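PDB 4NNB: OBCA, Oxalate Biosynthetic Component A from Burkholderia glumae, which is a TIM-barrel-clan protein that holds a magnesium ion and an oxaloacetate ion in one pocket. Local coordinates for residues I13-K18 / Q249-V254; A207-T212 / D259-M264; L135-W140 / V489-G494; I213-A218 / E497-V502; S5-A10 / K445-L450. One frame throughout, in Å; residues are numbered along the deposited sequence.

Contact 1: I13-K18 / Q249-V254; sequences IGAVPK and QRNQIV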
# COMPACT_ATOMS: atom_id res chain seq x y z
N ILE A 13 2.24 -4.20 -4.09
CA ILE A 13 3.04 -3.08 -4.60
C ILE A 13 2.28 -1.77 -4.66
O ILE A 13 2.71 -0.78 -4.06
CB ILE A 13 3.62 -3.36 -6.00
CG1 ILE A 13 4.38 -4.68 -6.01
CG2 ILE A 13 4.53 -2.19 -6.44
CD1 ILE A 13 3.59 -5.84 -6.62
N GLY A 14 1.19 -1.76 -5.41
CA GLY A 14 0.41 -0.56 -5.61
C GLY A 14 1.10 0.56 -6.36
O GLY A 14 2.17 0.38 -6.97
N ALA A 15 0.48 1.73 -6.30
CA ALA A 15 0.97 2.93 -6.96
C ALA A 15 1.67 3.88 -5.99
O ALA A 15 2.59 4.61 -6.38
CB ALA A 15 -0.18 3.64 -7.64
N VAL A 16 1.24 3.89 -4.73
CA VAL A 16 1.60 4.99 -3.83
C VAL A 16 2.81 4.78 -2.91
O VAL A 16 3.71 5.64 -2.87
CB VAL A 16 0.36 5.48 -3.03
CG1 VAL A 16 0.76 6.56 -2.02
CG2 VAL A 16 -0.71 6.01 -4.00
N PRO A 17 2.87 3.66 -2.16
CA PRO A 17 3.98 3.58 -1.21
C PRO A 17 5.36 3.49 -1.90
O PRO A 17 5.44 3.12 -3.08
CB PRO A 17 3.68 2.30 -0.42
CG PRO A 17 2.83 1.47 -1.32
CD PRO A 17 1.98 2.48 -2.09
N LYS A 18 6.43 3.83 -1.18
CA LYS A 18 7.77 3.73 -1.75
C LYS A 18 8.69 2.84 -0.91
O LYS A 18 8.52 2.72 0.30
CB LYS A 18 8.38 5.13 -1.94
CG LYS A 18 7.68 5.99 -3.02
CD LYS A 18 8.36 7.35 -3.21
CE LYS A 18 9.75 7.19 -3.81
NZ LYS A 18 10.51 8.48 -3.94
N GLN A 249 10.27 6.10 -8.09
CA GLN A 249 9.55 4.82 -7.98
C GLN A 249 8.12 4.95 -8.51
O GLN A 249 7.19 4.34 -7.98
CB GLN A 249 9.53 4.32 -6.53
CG GLN A 249 10.91 4.33 -5.86
CD GLN A 249 10.89 3.67 -4.51
OE1 GLN A 249 10.01 2.85 -4.23
NE2 GLN A 249 11.85 4.02 -3.66
N ARG A 250 7.98 5.76 -9.56
CA ARG A 250 6.68 6.16 -10.07
C ARG A 250 5.88 4.96 -10.58
O ARG A 250 6.41 4.06 -11.23
CB ARG A 250 6.86 7.19 -11.19
CG ARG A 250 5.57 7.77 -11.73
CD ARG A 250 5.81 8.78 -12.86
NE ARG A 250 6.74 8.24 -13.85
CZ ARG A 250 6.39 7.50 -14.90
NH1 ARG A 250 5.11 7.21 -15.12
NH2 ARG A 250 7.31 7.04 -15.73
N ASN A 251 4.59 4.95 -10.27
CA ASN A 251 3.70 3.90 -10.74
C ASN A 251 3.69 3.92 -12.25
O ASN A 251 3.50 4.97 -12.85
CB ASN A 251 2.29 4.12 -10.24
CG ASN A 251 1.36 3.00 -10.65
OD1 ASN A 251 1.56 1.85 -10.25
ND2 ASN A 251 0.33 3.33 -11.42
N GLN A 252 3.89 2.75 -12.85
CA GLN A 252 4.01 2.63 -14.30
C GLN A 252 3.94 1.17 -14.74
O GLN A 252 4.62 0.30 -14.19
CB GLN A 252 5.34 3.25 -14.76
CG GLN A 252 5.55 3.18 -16.25
CD GLN A 252 4.50 3.97 -17.00
OE1 GLN A 252 4.29 5.16 -16.74
NE2 GLN A 252 3.80 3.31 -17.93
N ILE A 253 3.09 0.91 -15.73
CA ILE A 253 3.08 -0.39 -16.39
C ILE A 253 4.41 -0.55 -17.14
O ILE A 253 4.69 0.18 -18.09
CB ILE A 253 1.89 -0.51 -17.38
CG1 ILE A 253 0.56 -0.50 -16.61
CG2 ILE A 253 2.03 -1.78 -18.21
CD1 ILE A 253 -0.66 -0.01 -17.45
N VAL A 254 5.22 -1.50 -16.70
CA VAL A 254 6.52 -1.73 -17.31
C VAL A 254 6.49 -3.10 -17.96
O VAL A 254 6.47 -4.13 -17.27
CB VAL A 254 7.66 -1.66 -16.27
CG1 VAL A 254 9.02 -1.91 -16.94
CG2 VAL A 254 7.63 -0.32 -15.56
O HOH W 1 4.93 6.24 -6.10
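Ala15 and Asn251 bring the two backbones together, their CA atoms 4.8 Å apart, where the irregular loop 13-18 passes a short, weakly bonded strand at 250-251. From there the segments diverge to 6.6 Å between the CA atoms of Lys18 and Gln249. A water bridges the gap, donating to Ala15 O at 2.9 Å and only weakly to Gln249 O. The Asn251 amide meets the loop through its carbon: Ala15 CB sits 3.4 Å from Asn251 CG. With CG anti to the backbone N (chi1 -177°), Asn251 reaches the loop and also presents OD1 to ND1 of His226, a magnesium ligand. Farther along, Gln249 lies against the aliphatic part of Lys18, its CG 3.7 Å from Lys18 CE and its OE1 3.5 Å from Lys18 CA. The polar ends are engaged by other residues, Gln249 OE1 by Phe19 N and Lys18 NZ by Gly247 O and Asp52. Arg228 ties both segments together, bonding to the carbonyls of Ile13, Gly14, Pro17 and Gln249. Ala15 CB is about 5 Å from the oxaloacetate ion. Asn251 is thus a second-shell residue in a pocket at the C-terminal ends of the strands, the usual active-site position of a TIM barrel.

Contact 2: A207-T212 / D259-M264; sequences AITEET and DAIVPM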
# COMPACT_ATOMS: atom_id res chain seq x y z
N ALA A 207 11.99 -9.20 -6.53
CA ALA A 207 11.33 -8.97 -5.25
C ALA A 207 9.81 -9.16 -5.37
O ALA A 207 9.18 -9.74 -4.48
CB ALA A 207 11.67 -7.58 -4.72
N ILE A 208 9.23 -8.67 -6.46
CA ILE A 208 7.80 -8.83 -6.69
C ILE A 208 7.44 -10.31 -6.80
O ILE A 208 6.45 -10.77 -6.21
CB ILE A 208 7.35 -8.04 -7.95
CG1 ILE A 208 7.34 -6.54 -7.63
CG2 ILE A 208 5.98 -8.51 -8.44
CD1 ILE A 208 7.13 -5.63 -8.86
N THR A 209 8.25 -11.07 -7.53
CA THR A 209 8.05 -12.51 -7.64
C THR A 209 8.09 -13.17 -6.26
O THR A 209 7.21 -13.96 -5.92
CB THR A 209 9.10 -13.17 -8.55
OG1 THR A 209 8.96 -12.67 -9.88
CG2 THR A 209 8.92 -14.68 -8.58
N GLU A 210 9.10 -12.85 -5.47
CA GLU A 210 9.28 -13.50 -4.17
C GLU A 210 8.12 -13.19 -3.24
O GLU A 210 7.60 -14.09 -2.57
CB GLU A 210 10.62 -13.11 -3.54
CG GLU A 210 10.86 -13.70 -2.15
CD GLU A 210 10.95 -15.22 -2.18
OE1 GLU A 210 11.30 -15.78 -3.25
OE2 GLU A 210 10.67 -15.86 -1.14
N GLU A 211 7.67 -11.94 -3.22
CA GLU A 211 6.54 -11.54 -2.36
C GLU A 211 5.23 -12.17 -2.82
O GLU A 211 4.42 -12.60 -1.99
CB GLU A 211 6.42 -10.01 -2.27
CG GLU A 211 5.29 -9.54 -1.38
CD GLU A 211 5.49 -9.93 0.09
OE1 GLU A 211 6.62 -9.79 0.61
OE2 GLU A 211 4.52 -10.37 0.73
N THR A 212 5.03 -12.25 -4.14
CA THR A 212 3.86 -12.91 -4.70
C THR A 212 3.77 -14.36 -4.22
O THR A 212 2.72 -14.82 -3.75
CB THR A 212 3.89 -12.88 -6.26
OG1 THR A 212 3.81 -11.52 -6.70
CG2 THR A 212 2.73 -13.66 -6.84
N ASP A 259 7.17 -9.26 -18.37
CA ASP A 259 7.74 -10.35 -19.16
C ASP A 259 8.59 -11.26 -18.28
O ASP A 259 8.72 -12.47 -18.54
CB ASP A 259 8.61 -9.80 -20.29
CG ASP A 259 7.79 -9.30 -21.46
OD1 ASP A 259 6.55 -9.52 -21.47
OD2 ASP A 259 8.39 -8.71 -22.38
N ALA A 260 9.16 -10.68 -17.23
CA ALA A 260 9.95 -11.42 -16.26
C ALA A 260 9.06 -12.01 -15.16
O ALA A 260 9.13 -13.21 -14.87
CB ALA A 260 11.02 -10.52 -15.65
N ILE A 261 8.19 -11.18 -14.58
CA ILE A 261 7.36 -11.60 -13.45
C ILE A 261 6.43 -12.77 -13.76
O ILE A 261 6.37 -13.74 -13.00
CB ILE A 261 6.56 -10.42 -12.84
CG1 ILE A 261 7.52 -9.40 -12.24
CG2 ILE A 261 5.58 -10.92 -11.79
CD1 ILE A 261 6.95 -7.98 -12.11
N VAL A 262 5.68 -12.67 -14.85
CA VAL A 262 4.68 -13.70 -15.15
C VAL A 262 5.28 -15.12 -15.20
O VAL A 262 4.79 -16.00 -14.48
CB VAL A 262 3.84 -13.37 -16.42
CG1 VAL A 262 2.96 -14.55 -16.78
CG2 VAL A 262 2.99 -12.10 -16.17
N PRO A 263 6.33 -15.36 -16.00
CA PRO A 263 6.86 -16.73 -15.98
C PRO A 263 7.66 -17.07 -14.71
O PRO A 263 7.71 -18.25 -14.35
CB PRO A 263 7.78 -16.76 -17.20
CG PRO A 263 8.22 -15.36 -17.38
CD PRO A 263 7.02 -14.52 -17.00
N MET A 264 8.27 -16.09 -14.04
CA MET A 264 9.02 -16.40 -12.83
C MET A 264 8.07 -16.88 -11.73
O MET A 264 8.34 -17.87 -11.04
CB MET A 264 9.89 -15.23 -12.36
CG MET A 264 11.09 -14.99 -13.29
SD MET A 264 12.25 -13.73 -12.70
CE MET A 264 11.12 -12.49 -12.14
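Ile208 and Ile261 form the close-packed heart of this helix pair. Ile208 CG2 meets Ile261 CD1 at 3.8 Å, and the CD1 methyls of Ile208 and Ile261 lie 4.0 Å apart. Ile261 sets out to one side of the facing helix, but its CG1 branch, extended to CD1 by chi2 of 157°, swings back to reach the partner. Leu225 of strand 222-229 touches both isoleucines, so this side of the interface rests on the sheet. The other side is handled by Thr209 and the partly exposed Met264, whose side chains cross at about a right angle. Thr209 CG2 rests 3.9 Å from Met264 CB. The Met264 chain bends at its last torsion and brings CE beside Thr209 OG1, a hydroxyl already hydrogen-bonded to Pro205 O in its own helix. Farther out, Glu210 forms a salt bridge to Arg268 of the second helix. The axes of the short segments approach to 9.4 Å and run in nearly the same direction, 30° apart. Helix 255-268 is kinked at Pro263, which has no N-H to give to the turn before. Two roughly parallel helices laid side by side on the barrel strands, with branched aliphatic residues inward, belong to the outer helical layer of a TIM barrel.

Contact 3: L135-W140 / V489-G494; sequences LTTYGW and VRKARG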
# COMPACT_ATOMS: atom_id res chain seq x y z
N LEU A 135 10.83 3.42 13.84
CA LEU A 135 11.93 2.47 13.89
C LEU A 135 11.68 1.21 13.05
O LEU A 135 12.60 0.68 12.45
CB LEU A 135 12.28 2.11 15.35
CG LEU A 135 12.91 3.24 16.18
CD1 LEU A 135 13.33 2.74 17.56
CD2 LEU A 135 14.10 3.86 15.47
N THR A 136 10.44 0.73 13.01
CA THR A 136 10.14 -0.41 12.14
C THR A 136 10.15 -0.02 10.66
O THR A 136 10.35 -0.88 9.80
CB THR A 136 8.84 -1.18 12.52
OG1 THR A 136 7.72 -0.29 12.51
CG2 THR A 136 8.97 -1.84 13.89
N THR A 137 9.94 1.26 10.36
CA THR A 137 10.13 1.79 9.01
C THR A 137 11.61 1.71 8.66
O THR A 137 11.98 1.48 7.51
CB THR A 137 9.65 3.26 8.88
OG1 THR A 137 8.24 3.33 9.14
CG2 THR A 137 9.92 3.82 7.48
N TYR A 138 12.46 1.88 9.67
CA TYR A 138 13.90 1.80 9.50
C TYR A 138 14.43 0.36 9.59
O TYR A 138 15.63 0.14 9.64
CB TYR A 138 14.60 2.67 10.55
CG TYR A 138 14.52 4.16 10.33
CD1 TYR A 138 14.14 4.71 9.10
CD2 TYR A 138 14.83 5.04 11.36
CE1 TYR A 138 14.09 6.09 8.93
CE2 TYR A 138 14.77 6.39 11.20
CZ TYR A 138 14.41 6.92 9.99
OH TYR A 138 14.37 8.28 9.86
N GLY A 139 13.52 -0.62 9.62
CA GLY A 139 13.92 -2.02 9.60
C GLY A 139 14.19 -2.65 10.96
O GLY A 139 14.67 -3.79 11.03
N TRP A 140 13.92 -1.93 12.04
CA TRP A 140 13.98 -2.56 13.36
C TRP A 140 12.81 -3.52 13.44
O TRP A 140 11.80 -3.31 12.76
CB TRP A 140 13.83 -1.53 14.49
CG TRP A 140 14.96 -0.54 14.64
CD1 TRP A 140 15.49 0.25 13.66
CD2 TRP A 140 15.63 -0.19 15.86
NE1 TRP A 140 16.48 1.06 14.20
CE2 TRP A 140 16.58 0.80 15.54
CE3 TRP A 140 15.54 -0.63 17.18
CZ2 TRP A 140 17.43 1.37 16.51
CZ3 TRP A 140 16.38 -0.07 18.14
CH2 TRP A 140 17.31 0.92 17.80
N VAL A 489 0.86 -1.25 17.26
CA VAL A 489 0.95 -1.17 15.79
C VAL A 489 2.41 -1.05 15.32
O VAL A 489 3.23 -0.43 16.00
CB VAL A 489 0.14 0.03 15.24
CG1 VAL A 489 0.24 0.13 13.69
CG2 VAL A 489 -1.32 -0.06 15.66
N ARG A 490 2.73 -1.66 14.18
CA ARG A 490 4.06 -1.56 13.59
C ARG A 490 3.98 -1.75 12.08
O ARG A 490 2.94 -2.14 11.55
CB ARG A 490 4.99 -2.63 14.17
CG ARG A 490 4.48 -4.07 13.94
CD ARG A 490 5.59 -5.08 14.15
NE ARG A 490 5.12 -6.47 14.24
CZ ARG A 490 4.98 -7.28 13.20
NH1 ARG A 490 5.26 -6.84 11.98
NH2 ARG A 490 4.54 -8.52 13.37
N LYS A 491 5.09 -1.49 11.39
CA LYS A 491 5.19 -1.76 9.96
C LYS A 491 5.14 -3.27 9.73
O LYS A 491 5.78 -4.05 10.45
CB LYS A 491 6.48 -1.16 9.38
CG LYS A 491 6.42 0.37 9.22
CD LYS A 491 5.43 0.76 8.11
CE LYS A 491 5.04 2.24 8.13
NZ LYS A 491 6.01 3.13 7.43
N ALA A 492 4.35 -3.68 8.74
CA ALA A 492 4.28 -5.09 8.37
C ALA A 492 5.64 -5.57 7.85
O ALA A 492 6.38 -4.79 7.24
CB ALA A 492 3.21 -5.31 7.30
N ARG A 493 5.96 -6.84 8.05
CA ARG A 493 7.19 -7.40 7.49
C ARG A 493 7.03 -7.69 5.99
O ARG A 493 8.00 -7.98 5.29
CB ARG A 493 7.57 -8.68 8.22
CG ARG A 493 7.91 -8.48 9.69
CD ARG A 493 9.23 -9.12 10.02
NE ARG A 493 10.33 -8.34 9.47
CZ ARG A 493 11.48 -8.87 9.06
NH1 ARG A 493 11.66 -10.18 9.12
NH2 ARG A 493 12.45 -8.09 8.58
N GLY A 494 5.79 -7.62 5.51
CA GLY A 494 5.51 -7.91 4.12
C GLY A 494 4.01 -8.07 3.92
O GLY A 494 3.26 -8.18 4.89
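Lys491 is bonded to two successive threonines at the end of helix 125-137. Its NZ donates to Thr137 OG1 at 2.8 Å, while its backbone N donates to Thr136 OG1 at 3.1 Å in a nearly straight bond (169°). Both hydroxyls also engage carbonyls one turn back in their own helix, Thr136 OG1 with Val132 O and Thr137 OG1 with Leu133 O, and each is thereby held in rotation. The ammonium has a further partner in Arg197 O. Bends at chi2 (-69°) and chi4 (83°) curl the lysine chain around the Thr137 hydroxyl, and Lys491 CG and CE both come to 3.5 Å of Thr137 OG1.

Apolar contact is thinner. Lys491 CB lies 3.9 Å from Thr136 CB, and Arg490 CB lies 4.1 Å from Thr136 CG2, those two side chains crossing at about a right angle. Past CB the arginine leads away from the helix. Its NH1 donates to Lys491 O at 3.2 Å, with that oxygen close to the guanidinium plane, and salt bridges to Asp482 and Glu497 add to its hold, so the group is held from several directions.

The helix closes just beyond the threonines in a Schellman motif: Trp140 N bonds to Leu135 O and Gly139 N to Thr136 O, with Gly139 at positive phi as the C-prime residue. The other partner, 489-491, is one strand of a two-stranded antiparallel sheet with 479-481. The arrangement therefore docks a Schellman-capped helix of the N-terminal domain onto a beta hairpin through hydroxyl and lysine bonds.

Contact 4: I213-A218 / E497-V502; sequences IRSMRA and EQVSLV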
# COMPACT_ATOMS: atom_id res chain seq x y z
N ILE A 213 4.87 -15.09 -4.36
CA ILE A 213 4.91 -16.48 -3.93
C ILE A 213 4.72 -16.63 -2.41
O ILE A 213 3.92 -17.46 -1.97
CB ILE A 213 6.21 -17.14 -4.39
CG1 ILE A 213 6.13 -17.34 -5.90
CG2 ILE A 213 6.40 -18.49 -3.70
CD1 ILE A 213 7.45 -17.30 -6.56
N ARG A 214 5.42 -15.82 -1.63
CA ARG A 214 5.21 -15.85 -0.18
C ARG A 214 3.77 -15.52 0.21
O ARG A 214 3.21 -16.15 1.09
CB ARG A 214 6.17 -14.90 0.54
CG ARG A 214 7.63 -15.28 0.38
CD ARG A 214 8.38 -14.99 1.65
NE ARG A 214 7.71 -15.61 2.80
CZ ARG A 214 8.01 -15.33 4.06
NH1 ARG A 214 7.35 -15.92 5.04
NH2 ARG A 214 8.95 -14.44 4.34
N SER A 215 3.18 -14.52 -0.45
CA SER A 215 1.80 -14.15 -0.16
C SER A 215 0.82 -15.29 -0.45
O SER A 215 -0.11 -15.55 0.33
CB SER A 215 1.39 -12.89 -0.92
OG SER A 215 2.00 -11.75 -0.33
N MET A 216 1.01 -15.95 -1.59
CA MET A 216 0.18 -17.10 -1.93
C MET A 216 0.35 -18.23 -0.91
O MET A 216 -0.62 -18.88 -0.52
CB MET A 216 0.57 -17.65 -3.30
CG MET A 216 -0.02 -16.90 -4.48
SD MET A 216 0.54 -17.78 -5.92
CE MET A 216 -0.34 -19.32 -5.73
N ARG A 217 1.58 -18.44 -0.46
CA ARG A 217 1.82 -19.53 0.49
C ARG A 217 1.30 -19.22 1.88
O ARG A 217 1.03 -20.12 2.66
CB ARG A 217 3.31 -19.91 0.47
CG ARG A 217 3.66 -20.57 -0.85
CD ARG A 217 5.13 -20.82 -1.03
NE ARG A 217 5.36 -21.51 -2.29
CZ ARG A 217 6.56 -21.80 -2.80
NH1 ARG A 217 7.66 -21.45 -2.16
NH2 ARG A 217 6.64 -22.42 -3.96
N ALA A 218 1.11 -17.93 2.17
CA ALA A 218 0.53 -17.51 3.44
C ALA A 218 -1.00 -17.55 3.36
O ALA A 218 -1.68 -17.33 4.36
CB ALA A 218 1.02 -16.09 3.82
N GLU A 497 2.68 -11.16 5.50
CA GLU A 497 2.34 -11.13 6.92
C GLU A 497 0.90 -10.66 7.11
O GLU A 497 0.16 -11.23 7.93
CB GLU A 497 3.32 -10.27 7.72
CG GLU A 497 3.01 -10.30 9.22
CD GLU A 497 4.05 -9.61 10.05
OE1 GLU A 497 4.50 -10.21 11.04
OE2 GLU A 497 4.42 -8.45 9.73
N GLN A 498 0.50 -9.65 6.35
CA GLN A 498 -0.88 -9.16 6.38
C GLN A 498 -1.86 -10.23 5.93
O GLN A 498 -2.94 -10.36 6.49
CB GLN A 498 -1.01 -7.88 5.55
CG GLN A 498 -0.10 -6.76 6.09
CD GLN A 498 0.08 -5.60 5.12
OE1 GLN A 498 0.13 -5.80 3.90
NE2 GLN A 498 0.17 -4.39 5.66
N VAL A 499 -1.45 -11.01 4.93
CA VAL A 499 -2.24 -12.15 4.47
C VAL A 499 -2.44 -13.20 5.58
O VAL A 499 -3.56 -13.67 5.80
CB VAL A 499 -1.61 -12.80 3.22
CG1 VAL A 499 -2.33 -14.08 2.84
CG2 VAL A 499 -1.62 -11.82 2.03
N SER A 500 -1.35 -13.57 6.27
CA SER A 500 -1.40 -14.58 7.34
C SER A 500 -2.35 -14.15 8.44
O SER A 500 -3.15 -14.95 8.92
CB SER A 500 -0.02 -14.82 7.96
OG SER A 500 0.90 -15.27 6.99
N LEU A 501 -2.26 -12.88 8.82
CA LEU A 501 -3.07 -12.32 9.89
C LEU A 501 -4.55 -12.23 9.54
O LEU A 501 -5.40 -12.55 10.37
CB LEU A 501 -2.53 -10.96 10.32
CG LEU A 501 -1.22 -11.01 11.11
CD1 LEU A 501 -0.60 -9.63 11.21
CD2 LEU A 501 -1.48 -11.58 12.50
N VAL A 502 -4.88 -11.79 8.33
CA VAL A 502 -6.29 -11.76 7.97
C VAL A 502 -6.86 -13.17 7.84
O VAL A 502 -8.00 -13.42 8.23
CB VAL A 502 -6.57 -10.92 6.70
CG1 VAL A 502 -6.18 -11.69 5.46
CG2 VAL A 502 -8.05 -10.57 6.65
O HOH W 2 -0.71 -18.18 6.77
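Val499 pushes its CG1 methyl into the C-terminal part of helix 205-217, where it lies 4.0 Å from Ala218 CB, 3.6 Å from Ala218 O and 3.7 Å from Ser215 O. This methyl stands anti to the backbone N (chi1 173°), which directs it at the neighbouring helix and sets CG2 on the flank toward the Ser215 hydroxymethyl. Val499 CG2 stays at 4.3 Å from Ser215 OG, a hydroxyl already bonded to Glu211 O within its helix.

Next to the valine, Ser500 meets the same alanine: Ala218 CB is 3.3 Å from Ser500 OG, a snug contact of methyl against oxygen. The serine hydroxyl is hydrogen-bonded to Trp496 O one turn earlier. A water donates to Ala218 O at 2.7 Å and lies 3.3 Å from Ser500 OG in a weak bond. It thus serves the Ala218 carbonyl on the partly exposed side of the contact. The small residue at position 218 lets the backbones come near, with the CA atoms of Ala218 and Ser500 5.2 Å apart.

Beside this centre the two helices are joined again by Arg214, which makes a cation-pi contact with Trp496. Underneath, Ala10 of strand 5-10 touches both Ser215 and Val499. Two helices meeting through alanine, serines and one valine over barrel strand 5-10 form part of the helical coat around a TIM barrel.

Contact 5: S5-A10 / K445-L450; sequences SLYITA and KISILL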
# COMPACT_ATOMS: atom_id res chain seq x y z
N SER A 5 -17.77 -18.66 2.00
CA SER A 5 -16.36 -18.98 1.84
C SER A 5 -15.70 -17.75 1.24
O SER A 5 -16.37 -16.96 0.56
CB SER A 5 -16.16 -20.18 0.90
OG SER A 5 -16.56 -21.39 1.52
N LEU A 6 -14.41 -17.54 1.49
CA LEU A 6 -13.75 -16.32 1.02
C LEU A 6 -12.39 -16.56 0.37
O LEU A 6 -11.69 -17.53 0.68
CB LEU A 6 -13.62 -15.30 2.15
CG LEU A 6 -14.89 -14.61 2.63
CD1 LEU A 6 -15.51 -15.37 3.79
CD2 LEU A 6 -14.57 -13.20 3.04
N TYR A 7 -12.02 -15.68 -0.55
CA TYR A 7 -10.66 -15.72 -1.06
C TYR A 7 -9.94 -14.43 -0.69
O TYR A 7 -10.55 -13.36 -0.60
CB TYR A 7 -10.62 -16.02 -2.57
CG TYR A 7 -11.27 -14.98 -3.46
CD1 TYR A 7 -10.52 -13.99 -4.08
CD2 TYR A 7 -12.64 -15.02 -3.70
CE1 TYR A 7 -11.12 -13.05 -4.91
CE2 TYR A 7 -13.25 -14.08 -4.52
CZ TYR A 7 -12.48 -13.10 -5.13
OH TYR A 7 -13.08 -12.17 -5.95
N ILE A 8 -8.64 -14.55 -0.43
CA ILE A 8 -7.84 -13.39 -0.05
C ILE A 8 -7.09 -12.94 -1.28
O ILE A 8 -6.45 -13.74 -1.96
CB ILE A 8 -6.84 -13.72 1.08
CG1 ILE A 8 -7.60 -14.11 2.35
CG2 ILE A 8 -5.90 -12.52 1.35
CD1 ILE A 8 -6.73 -14.72 3.47
N THR A 9 -7.20 -11.65 -1.58
CA THR A 9 -6.33 -11.03 -2.57
C THR A 9 -5.14 -10.34 -1.89
O THR A 9 -5.32 -9.53 -0.99
CB THR A 9 -7.10 -9.99 -3.45
OG1 THR A 9 -8.06 -10.68 -4.26
CG2 THR A 9 -6.12 -9.25 -4.38
N ALA A 10 -3.93 -10.68 -2.32
CA ALA A 10 -2.74 -9.96 -1.86
C ALA A 10 -2.43 -8.82 -2.84
O ALA A 10 -2.44 -9.02 -4.04
CB ALA A 10 -1.57 -10.89 -1.78
N LYS A 445 -18.75 -12.04 -7.79
CA LYS A 445 -17.92 -12.17 -6.59
C LYS A 445 -17.43 -10.79 -6.21
O LYS A 445 -16.81 -10.10 -7.03
CB LYS A 445 -16.74 -13.11 -6.86
CG LYS A 445 -17.14 -14.55 -7.20
CD LYS A 445 -17.89 -15.21 -6.05
CE LYS A 445 -18.37 -16.62 -6.42
NZ LYS A 445 -19.27 -17.17 -5.36
N ILE A 446 -17.71 -10.38 -4.99
CA ILE A 446 -17.39 -9.03 -4.55
C ILE A 446 -16.42 -9.10 -3.37
O ILE A 446 -16.70 -9.75 -2.34
CB ILE A 446 -18.66 -8.27 -4.15
CG1 ILE A 446 -19.66 -8.27 -5.32
CG2 ILE A 446 -18.34 -6.84 -3.71
CD1 ILE A 446 -20.99 -7.59 -4.99
N SER A 447 -15.28 -8.44 -3.52
CA SER A 447 -14.30 -8.33 -2.44
C SER A 447 -14.26 -6.91 -1.91
O SER A 447 -14.83 -5.99 -2.53
CB SER A 447 -12.91 -8.76 -2.92
OG SER A 447 -12.90 -10.12 -3.31
N ILE A 448 -13.60 -6.73 -0.78
CA ILE A 448 -13.40 -5.40 -0.21
C ILE A 448 -11.94 -5.14 0.18
O ILE A 448 -11.23 -6.06 0.59
CB ILE A 448 -14.32 -5.18 1.01
CG1 ILE A 448 -14.25 -3.73 1.50
CG2 ILE A 448 -13.99 -6.18 2.14
CD1 ILE A 448 -15.38 -3.33 2.48
N LEU A 449 -11.50 -3.89 0.02
CA LEU A 449 -10.25 -3.45 0.59
C LEU A 449 -10.56 -2.26 1.46
O LEU A 449 -11.60 -1.61 1.29
CB LEU A 449 -9.23 -3.05 -0.49
CG LEU A 449 -9.48 -1.79 -1.32
CD1 LEU A 449 -8.95 -0.52 -0.65
CD2 LEU A 449 -8.86 -1.95 -2.71
N LEU A 450 -9.64 -1.95 2.37
CA LEU A 450 -9.70 -0.72 3.15
C LEU A 450 -8.30 -0.14 3.33
O LEU A 450 -7.32 -0.89 3.39
CB LEU A 450 -10.33 -0.99 4.52
CG LEU A 450 -11.85 -1.18 4.61
CD1 LEU A 450 -12.23 -1.69 6.00
CD2 LEU A 450 -12.55 0.13 4.33
O HOH W 3 -10.23 -10.83 -2.51
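A water joins Tyr7, Thr9 and Ser447: it donates to Tyr7 O at 3.2 Å and lies 2.8 Å from Thr9 OG1 and 2.9 Å from Ser447 OG. Three protein oxygens thus grip one solvent molecule between two strands that are not themselves paired. The backbones are well separated, with 8.4 Å between the CA atoms of Tyr7 and Ser447, because strand 469-472 runs between them and pairs with each; Tyr7 makes its backbone bonds there, to Asp468 and Ile470.

The phenol of Tyr7 spans the rest of the distance. Its CG sits between the backbone N and the carbonyl carbon (chi1 63°), from where the ring extends over to the second strand. Ser447 OG approaches the hydroxyl end of the ring obliquely, 3.5 Å from Tyr7 CZ and 3.3 Å from Tyr7 OH. Lys445 CB comes to the ring edge, near its plane, 3.9 Å from Tyr7 OH, after which the lysine chain bends at chi2 and leads away toward a long, weak ion pair with Asp468. Phe523 adds an edge-to-face contact to the tyrosine ring.

Ile8 and Ala10 face helix 495-507, whereas Tyr7 and Thr9 lie on the inner side of the barrel wall with Ser447. The chemistry implies a barrel interior that is partly polar at this level, where an ordered water and a tyrosine ring, rather than aliphatic side chains alone, connect strands one place removed from each other.

Strand 5-10 opens the chain and is a hub: contact 5 lies on its inner side, its outer side supports contact 4 through Ala10 and Ile8 (centres about 13 Å apart), and the loop after it forms contact 1. Helix 205-217 serves contacts 2 and 4 in turn, their centres about 16 Å apart, and Ile13 of contact 1 packs on Ile208 of contact 2. Contact 3, its centre about 25 Å from that of contact 5, reaches the N-terminal domain and joins contact 4 through the Arg490-Glu497 salt bridge. Because strand 5-10 pairs with both 222-229 and 469-472, the start of the chain closes the barrel, and contact 1 lies at its magnesium pocket.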